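PDB 2WZP: lactococcal phage P2 ORF15 from Lactococcus phage p2, which probably serves as the distal tail (Dit) protein of the virion, building a ring-forming part of the baseplate at the tip of the phage tail. Local coordinates for residues Q130-K142 with E154-T166. Residues are numbered along the deposited sequence; the frame is centred on the assembly and turned at random.
Sequences QVYADLALADVTK and EKITFDIITKWYT
The Y165 ring carries Y132 CB over one face, 3.7 Å from its centroid and 17° off the normal, a CH-pi contact; D134 N and T162 O lie at its edge. W164 has K163 CG over the centre of one face and Y132 O at its edge; V131 CG2 touches its CE3 at 3.6 Å, A133 CB its CZ3. L135 CD1 makes a CH-pi contact over one face of F158, with A136 O at the edge. The chi1 of Y165 (75°) lays its ring over Y132 and brings OH to D134 OD1, a 2.6 Å bond on the syn side. T121 OG1 also bonds OD1; K320 salt-bridges OD2 and makes a cation-pi contact with Y165. Three bulges shift the register: D134 O accepts from I161 N and T162 N, T157 O from A138 N and D139 N (both classic), Y132 O from Y165 N and weakly W164 N (G1). T157 OG1 donates to D139 OD2, T141 OG1 to E154 OE2. Strands 130-140 and 154-160 lie between 120-125 and 89-95, under helix 100-115; Y165 against Y132 joins strand 165-173 of another sheet. D139 and V140 pair antiparallel with a neighbouring subunit's strand, continuing the sheet across the interface.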
ATOM      1  N   GLN M 130       7.667  31.548  27.459  1.00 30.44           N
ATOM      2  CA  GLN M 130       8.168  32.335  26.329  1.00 28.52           C
ATOM      3  C   GLN M 130       9.656  31.984  26.208  1.00 32.22           C
ATOM      4  O   GLN M 130      10.500  32.564  26.886  1.00 32.66           O
ATOM      5  CB  GLN M 130       7.954  33.813  26.543  1.00 29.15           C
ATOM      6  CG  GLN M 130       8.249  34.640  25.308  1.00 33.70           C
ATOM      7  CD  GLN M 130       8.008  36.101  25.545  1.00 49.42           C
ATOM      8  OE1 GLN M 130       7.945  36.589  26.690  1.00 47.65           O
ATOM      9  NE2 GLN M 130       7.862  36.828  24.461  1.00 35.85           N
ATOM     10  N   VAL M 131       9.948  30.959  25.410  1.00 27.92           N
ATOM     11  CA  VAL M 131      11.290  30.392  25.234  1.00 27.31           C
ATOM     12  C   VAL M 131      11.847  30.536  23.807  1.00 32.17           C
ATOM     13  O   VAL M 131      11.119  30.922  22.890  1.00 31.45           O
ATOM     14  CB  VAL M 131      11.408  28.952  25.776  1.00 29.13           C
ATOM     15  CG1 VAL M 131      10.975  28.876  27.250  1.00 27.68           C
ATOM     16  CG2 VAL M 131      10.602  27.996  24.917  1.00 28.83           C
ATOM     17  N   TYR M 132      13.168  30.288  23.650  1.00 27.75           N
ATOM     18  CA  TYR M 132      13.853  30.471  22.390  1.00 26.43           C
ATOM     19  C   TYR M 132      14.699  29.277  22.012  1.00 30.32           C
ATOM     20  O   TYR M 132      15.129  28.511  22.876  1.00 29.12           O
ATOM     21  CB  TYR M 132      14.723  31.730  22.467  1.00 27.11           C
ATOM     22  CG  TYR M 132      13.938  32.964  22.853  1.00 29.07           C
ATOM     23  CD1 TYR M 132      13.340  33.764  21.884  1.00 31.05           C
ATOM     24  CD2 TYR M 132      13.789  33.334  24.194  1.00 29.14           C
ATOM     25  CE1 TYR M 132      12.609  34.898  22.233  1.00 31.17           C
ATOM     26  CE2 TYR M 132      13.021  34.442  24.555  1.00 29.18           C
ATOM     27  CZ  TYR M 132      12.441  35.227  23.568  1.00 34.97           C
ATOM     28  OH  TYR M 132      11.720  36.361  23.876  1.00 34.28           O
ATOM     29  N   ALA M 133      14.952  29.135  20.701  1.00 25.83           N
ATOM     30  CA  ALA M 133      15.819  28.102  20.161  1.00 23.98           C
ATOM     31  C   ALA M 133      16.655  28.718  19.075  1.00 27.52           C
ATOM     32  O   ALA M 133      16.091  29.291  18.151  1.00 28.43           O
ATOM     33  CB  ALA M 133      15.000  26.934  19.595  1.00 24.26           C
ATOM     34  N   ASP M 134      17.990  28.654  19.188  1.00 24.45           N
ATOM     35  CA  ASP M 134      18.904  29.108  18.124  1.00 23.77           C
ATOM     36  C   ASP M 134      18.989  27.957  17.147  1.00 30.01           C
ATOM     37  O   ASP M 134      19.321  26.829  17.538  1.00 30.12           O
ATOM     38  CB  ASP M 134      20.301  29.452  18.655  1.00 24.35           C
ATOM     39  CG  ASP M 134      20.325  30.627  19.589  1.00 36.11           C
ATOM     40  OD1 ASP M 134      19.340  31.431  19.569  1.00 35.82           O
ATOM     41  OD2 ASP M 134      21.338  30.785  20.310  1.00 42.74           O
ATOM     42  N   LEU M 135      18.616  28.238  15.892  1.00 26.89           N
ATOM     43  CA  LEU M 135      18.536  27.264  14.803  1.00 25.46           C
ATOM     44  C   LEU M 135      19.386  27.660  13.597  1.00 31.00           C
ATOM     45  O   LEU M 135      19.698  28.835  13.384  1.00 31.81           O
ATOM     46  CB  LEU M 135      17.066  27.205  14.334  1.00 24.83           C
ATOM     47  CG  LEU M 135      15.984  26.878  15.360  1.00 27.88           C
ATOM     48  CD1 LEU M 135      14.618  26.976  14.730  1.00 27.25           C
ATOM     49  CD2 LEU M 135      16.187  25.465  15.958  1.00 26.08           C
ATOM     50  N   ALA M 136      19.701  26.678  12.770  1.00 27.71           N
ATOM     51  CA  ALA M 136      20.430  26.862  11.526  1.00 27.01           C
ATOM     52  C   ALA M 136      19.649  26.065  10.476  1.00 33.13           C
ATOM     53  O   ALA M 136      19.284  24.913  10.715  1.00 31.76           O
ATOM     54  CB  ALA M 136      21.836  26.324  11.666  1.00 27.25           C
ATOM     55  N   LEU M 137      19.337  26.704   9.343  1.00 30.45           N
ATOM     56  CA  LEU M 137      18.628  26.093   8.244  1.00 29.92           C
ATOM     57  C   LEU M 137      19.403  24.830   7.803  1.00 33.44           C
ATOM     58  O   LEU M 137      20.637  24.868   7.672  1.00 33.14           O
ATOM     59  CB  LEU M 137      18.560  27.137   7.124  1.00 30.41           C
ATOM     60  CG  LEU M 137      17.717  26.892   5.851  1.00 36.19           C
ATOM     61  CD1 LEU M 137      18.431  26.088   4.805  1.00 37.57           C
ATOM     62  CD2 LEU M 137      16.300  26.595   6.110  1.00 40.28           C
ATOM     63  N   ALA M 138      18.677  23.706   7.641  1.00 28.50           N
ATOM     64  CA  ALA M 138      19.223  22.425   7.191  1.00 27.27           C
ATOM     65  C   ALA M 138      18.773  22.191   5.745  1.00 33.37           C
ATOM     66  O   ALA M 138      19.560  21.721   4.918  1.00 33.97           O
ATOM     67  CB  ALA M 138      18.760  21.302   8.092  1.00 27.63           C
ATOM     68  N   ASP M 139      17.525  22.569   5.425  1.00 30.14           N
ATOM     69  CA  ASP M 139      16.970  22.489   4.086  1.00 29.86           C
ATOM     70  C   ASP M 139      15.680  23.266   3.953  1.00 32.08           C
ATOM     71  O   ASP M 139      14.985  23.516   4.929  1.00 31.14           O
ATOM     72  CB  ASP M 139      16.800  21.026   3.591  1.00 33.42           C
ATOM     73  CG  ASP M 139      15.984  20.144   4.498  1.00 51.62           C
ATOM     74  OD1 ASP M 139      16.565  19.196   5.088  1.00 53.04           O
ATOM     75  OD2 ASP M 139      14.772  20.413   4.650  1.00 59.08           O
ATOM     76  N   VAL M 140      15.379  23.658   2.718  1.00 29.42           N
ATOM     77  CA  VAL M 140      14.172  24.358   2.316  1.00 28.17           C
ATOM     78  C   VAL M 140      13.846  23.887   0.900  1.00 32.54           C
ATOM     79  O   VAL M 140      14.766  23.696   0.101  1.00 33.15           O
ATOM     80  CB  VAL M 140      14.249  25.895   2.462  1.00 30.70           C
ATOM     81  CG1 VAL M 140      15.252  26.520   1.498  1.00 29.92           C
ATOM     82  CG2 VAL M 140      12.866  26.535   2.321  1.00 30.40           C
ATOM     83  N   THR M 141      12.564  23.613   0.626  1.00 28.07           N
ATOM     84  CA  THR M 141      12.113  23.211  -0.703  1.00 28.30           C
ATOM     85  C   THR M 141      11.497  24.407  -1.397  1.00 31.93           C
ATOM     86  O   THR M 141      11.042  25.335  -0.724  1.00 32.23           O
ATOM     87  CB  THR M 141      11.081  22.050  -0.632  1.00 32.25           C
ATOM     88  OG1 THR M 141       9.863  22.514  -0.038  1.00 31.86           O
ATOM     89  CG2 THR M 141      11.604  20.833   0.112  1.00 20.93           C
ATOM     90  N   LYS M 142      11.470  24.383  -2.729  1.00 29.45           N
ATOM     91  CA  LYS M 142      10.789  25.388  -3.552  1.00 30.02           C
ATOM     92  C   LYS M 142      10.238  24.683  -4.751  1.00 35.22           C
ATOM     93  O   LYS M 142      10.997  24.070  -5.498  1.00 35.21           O
ATOM     94  CB  LYS M 142      11.667  26.587  -3.944  1.00 33.00           C
ATOM     95  CG  LYS M 142      10.836  27.692  -4.581  1.00 31.68           C
ATOM     96  CD  LYS M 142      11.631  28.859  -5.093  1.00 35.99           C
ATOM     97  CE  LYS M 142      10.667  29.966  -5.468  1.00 41.45           C
ATOM     98  NZ  LYS M 142      11.304  31.009  -6.297  1.00 42.81           N
ATOM     99  N   GLU M 154       5.538  24.591   1.294  1.00 29.41           N
ATOM    100  CA  GLU M 154       6.865  23.969   1.273  1.00 28.48           C
ATOM    101  C   GLU M 154       7.238  23.321   2.612  1.00 33.53           C
ATOM    102  O   GLU M 154       6.425  23.306   3.546  1.00 34.88           O
ATOM    103  CB  GLU M 154       7.926  25.029   0.861  1.00 29.32           C
ATOM    104  CG  GLU M 154       7.705  25.714  -0.484  1.00 33.33           C
ATOM    105  CD  GLU M 154       7.515  24.864  -1.741  1.00 43.59           C
ATOM    106  OE1 GLU M 154       6.932  25.390  -2.713  1.00 38.55           O
ATOM    107  OE2 GLU M 154       7.926  23.682  -1.760  1.00 29.73           O
ATOM    108  N   LYS M 155       8.474  22.803   2.703  1.00 29.37           N
ATOM    109  CA  LYS M 155       9.017  22.198   3.922  1.00 30.40           C
ATOM    110  C   LYS M 155      10.322  22.882   4.288  1.00 35.74           C
ATOM    111  O   LYS M 155      11.185  23.049   3.425  1.00 36.54           O
ATOM    112  CB  LYS M 155       9.275  20.694   3.736  1.00 34.31           C
ATOM    113  CG  LYS M 155       8.036  19.890   3.420  1.00 60.18           C
ATOM    114  CD  LYS M 155       7.050  19.665   4.567  1.00 70.57           C
ATOM    115  CE  LYS M 155       6.160  18.510   4.135  1.00 82.82           C
ATOM    116  NZ  LYS M 155       6.844  17.175   4.204  1.00 86.96           N
ATOM    117  N   ILE M 156      10.459  23.312   5.554  1.00 31.42           N
ATOM    118  CA  ILE M 156      11.677  23.930   6.073  1.00 30.52           C
ATOM    119  C   ILE M 156      12.193  23.074   7.242  1.00 33.39           C
ATOM    120  O   ILE M 156      11.379  22.599   8.037  1.00 34.09           O
ATOM    121  CB  ILE M 156      11.486  25.435   6.402  1.00 33.50           C
ATOM    122  CG1 ILE M 156      12.841  26.173   6.473  1.00 32.51           C
ATOM    123  CG2 ILE M 156      10.587  25.696   7.635  1.00 35.22           C
ATOM    124  CD1 ILE M 156      12.770  27.656   6.639  1.00 27.26           C
ATOM    125  N   THR M 157      13.513  22.802   7.287  1.00 27.60           N
ATOM    126  CA  THR M 157      14.153  21.982   8.334  1.00 26.93           C
ATOM    127  C   THR M 157      15.305  22.742   8.969  1.00 30.74           C
ATOM    128  O   THR M 157      16.133  23.337   8.270  1.00 28.41           O
ATOM    129  CB  THR M 157      14.650  20.639   7.799  1.00 29.75           C
ATOM    130  OG1 THR M 157      13.631  20.012   7.032  1.00 35.66           O
ATOM    131  CG2 THR M 157      15.160  19.704   8.894  1.00 20.41           C
ATOM    132  N   PHE M 158      15.372  22.669  10.301  1.00 27.51           N
ATOM    133  CA  PHE M 158      16.400  23.338  11.057  1.00 26.25           C
ATOM    134  C   PHE M 158      17.183  22.404  11.899  1.00 31.44           C
ATOM    135  O   PHE M 158      16.621  21.563  12.611  1.00 31.08           O
ATOM    136  CB  PHE M 158      15.788  24.382  11.997  1.00 26.89           C
ATOM    137  CG  PHE M 158      15.150  25.553  11.309  1.00 27.10           C
ATOM    138  CD1 PHE M 158      15.910  26.645  10.913  1.00 26.94           C
ATOM    139  CD2 PHE M 158      13.772  25.598  11.113  1.00 28.82           C
ATOM    140  CE1 PHE M 158      15.311  27.744  10.289  1.00 26.83           C
ATOM    141  CE2 PHE M 158      13.171  26.715  10.511  1.00 29.95           C
ATOM    142  CZ  PHE M 158      13.949  27.773  10.096  1.00 26.27           C
ATOM    143  N   ASP M 159      18.491  22.640  11.911  1.00 28.58           N
ATOM    144  CA  ASP M 159      19.413  21.991  12.823  1.00 27.96           C
ATOM    145  C   ASP M 159      19.333  22.805  14.112  1.00 29.84           C
ATOM    146  O   ASP M 159      19.238  24.020  14.067  1.00 27.42           O
ATOM    147  CB  ASP M 159      20.845  22.040  12.281  1.00 29.71           C
ATOM    148  CG  ASP M 159      21.213  20.910  11.345  1.00 38.89           C
ATOM    149  OD1 ASP M 159      20.822  19.739  11.638  1.00 42.75           O
ATOM    150  OD2 ASP M 159      22.040  21.150  10.421  1.00 34.63           O
ATOM    151  N   ILE M 160      19.369  22.128  15.244  1.00 28.32           N
ATOM    152  CA  ILE M 160      19.332  22.709  16.588  1.00 27.38           C
ATOM    153  C   ILE M 160      20.733  23.141  17.008  1.00 30.88           C
ATOM    154  O   ILE M 160      21.698  22.393  16.812  1.00 30.09           O
ATOM    155  CB  ILE M 160      18.799  21.639  17.590  1.00 30.15           C
ATOM    156  CG1 ILE M 160      17.429  21.027  17.182  1.00 29.18           C
ATOM    157  CG2 ILE M 160      18.832  22.128  19.046  1.00 33.48           C
ATOM    158  CD1 ILE M 160      16.187  21.904  17.188  1.00 28.99           C
ATOM    159  N   ILE M 161      20.833  24.312  17.664  1.00 27.86           N
ATOM    160  CA  ILE M 161      22.077  24.807  18.237  1.00 26.18           C
ATOM    161  C   ILE M 161      21.855  24.857  19.707  1.00 33.66           C
ATOM    162  O   ILE M 161      22.587  24.206  20.459  1.00 33.44           O
ATOM    163  CB  ILE M 161      22.556  26.153  17.643  1.00 27.42           C
ATOM    164  CG1 ILE M 161      22.863  25.972  16.152  1.00 26.51           C
ATOM    165  CG2 ILE M 161      23.787  26.723  18.400  1.00 24.80           C
ATOM    166  CD1 ILE M 161      22.538  27.138  15.348  1.00 33.55           C
ATOM    167  N   THR M 162      20.812  25.589  20.127  1.00 33.36           N
ATOM    168  CA  THR M 162      20.479  25.795  21.537  1.00 33.18           C
ATOM    169  C   THR M 162      18.995  25.666  21.683  1.00 37.55           C
ATOM    170  O   THR M 162      18.285  26.558  21.293  1.00 38.60           O
ATOM    171  CB  THR M 162      21.048  27.147  21.972  1.00 41.37           C
ATOM    172  OG1 THR M 162      22.470  27.066  21.919  1.00 41.19           O
ATOM    173  CG2 THR M 162      20.690  27.481  23.356  1.00 48.11           C
ATOM    174  N   LYS M 163      18.518  24.525  22.154  1.00 34.82           N
ATOM    175  CA  LYS M 163      17.085  24.348  22.251  1.00 34.34           C
ATOM    176  C   LYS M 163      16.509  24.503  23.627  1.00 37.92           C
ATOM    177  O   LYS M 163      16.757  23.723  24.523  1.00 34.37           O
ATOM    178  CB  LYS M 163      16.620  23.045  21.632  1.00 36.86           C
ATOM    179  CG  LYS M 163      15.151  22.985  21.456  1.00 32.76           C
ATOM    180  CD  LYS M 163      14.773  21.650  20.994  1.00 40.29           C
ATOM    181  CE  LYS M 163      13.429  21.270  21.449  1.00 37.47           C
ATOM    182  NZ  LYS M 163      13.337  19.818  21.442  1.00 40.54           N
ATOM    183  N   TRP M 164      15.713  25.559  23.700  1.00 33.60           N
ATOM    184  CA  TRP M 164      14.992  26.081  24.833  1.00 29.21           C
ATOM    185  C   TRP M 164      15.881  26.837  25.813  1.00 29.99           C
ATOM    186  O   TRP M 164      16.655  26.282  26.546  1.00 28.65           O
ATOM    187  CB  TRP M 164      14.099  25.046  25.471  1.00 27.63           C
ATOM    188  CG  TRP M 164      13.095  24.422  24.546  1.00 28.50           C
ATOM    189  CD1 TRP M 164      12.553  23.206  24.676  1.00 31.68           C
ATOM    190  CD2 TRP M 164      12.546  24.970  23.351  1.00 28.13           C
ATOM    191  NE1 TRP M 164      11.698  22.953  23.666  1.00 31.62           N
ATOM    192  CE2 TRP M 164      11.676  24.026  22.831  1.00 32.12           C
ATOM    193  CE3 TRP M 164      12.712  26.168  22.671  1.00 29.08           C
ATOM    194  CZ2 TRP M 164      10.972  24.233  21.669  1.00 30.13           C
ATOM    195  CZ3 TRP M 164      12.013  26.370  21.528  1.00 29.59           C
ATOM    196  CH2 TRP M 164      11.158  25.411  21.032  1.00 29.84           C
ATOM    197  N   TYR M 165      15.825  28.153  25.687  1.00 24.94           N
ATOM    198  CA  TYR M 165      16.537  29.054  26.551  1.00 23.55           C
ATOM    199  C   TYR M 165      15.721  30.311  26.751  1.00 28.98           C
ATOM    200  O   TYR M 165      14.747  30.559  26.040  1.00 29.72           O
ATOM    201  CB  TYR M 165      17.957  29.361  26.013  1.00 23.86           C
ATOM    202  CG  TYR M 165      18.051  30.302  24.831  1.00 23.58           C
ATOM    203  CD1 TYR M 165      18.099  31.683  25.014  1.00 24.62           C
ATOM    204  CD2 TYR M 165      18.133  29.812  23.535  1.00 23.28           C
ATOM    205  CE1 TYR M 165      18.213  32.548  23.932  1.00 23.28           C
ATOM    206  CE2 TYR M 165      18.241  30.665  22.446  1.00 23.61           C
ATOM    207  CZ  TYR M 165      18.299  32.032  22.646  1.00 27.85           C
ATOM    208  OH  TYR M 165      18.384  32.867  21.552  1.00 26.25           O
ATOM    209  N   THR M 166      16.124  31.078  27.755  1.00 25.08           N
ATOM    210  CA  THR M 166      15.644  32.389  28.139  1.00 24.60           C
ATOM    211  C   THR M 166      16.873  33.105  28.614  1.00 27.93           C
ATOM    212  O   THR M 166      17.882  32.461  28.942  1.00 26.56           O
ATOM    213  CB  THR M 166      14.565  32.365  29.251  1.00 31.16           C
ATOM    214  OG1 THR M 166      15.071  31.748  30.424  1.00 30.81           O
ATOM    215  CG2 THR M 166      13.277  31.712  28.822  1.00 29.13           C
TER
HETATM  216  O   HOH W   1      22.622  23.686   9.246  1.00 29.29           O
HETATM  217  O   HOH W   2      12.604  20.435   3.434  1.00 53.29           O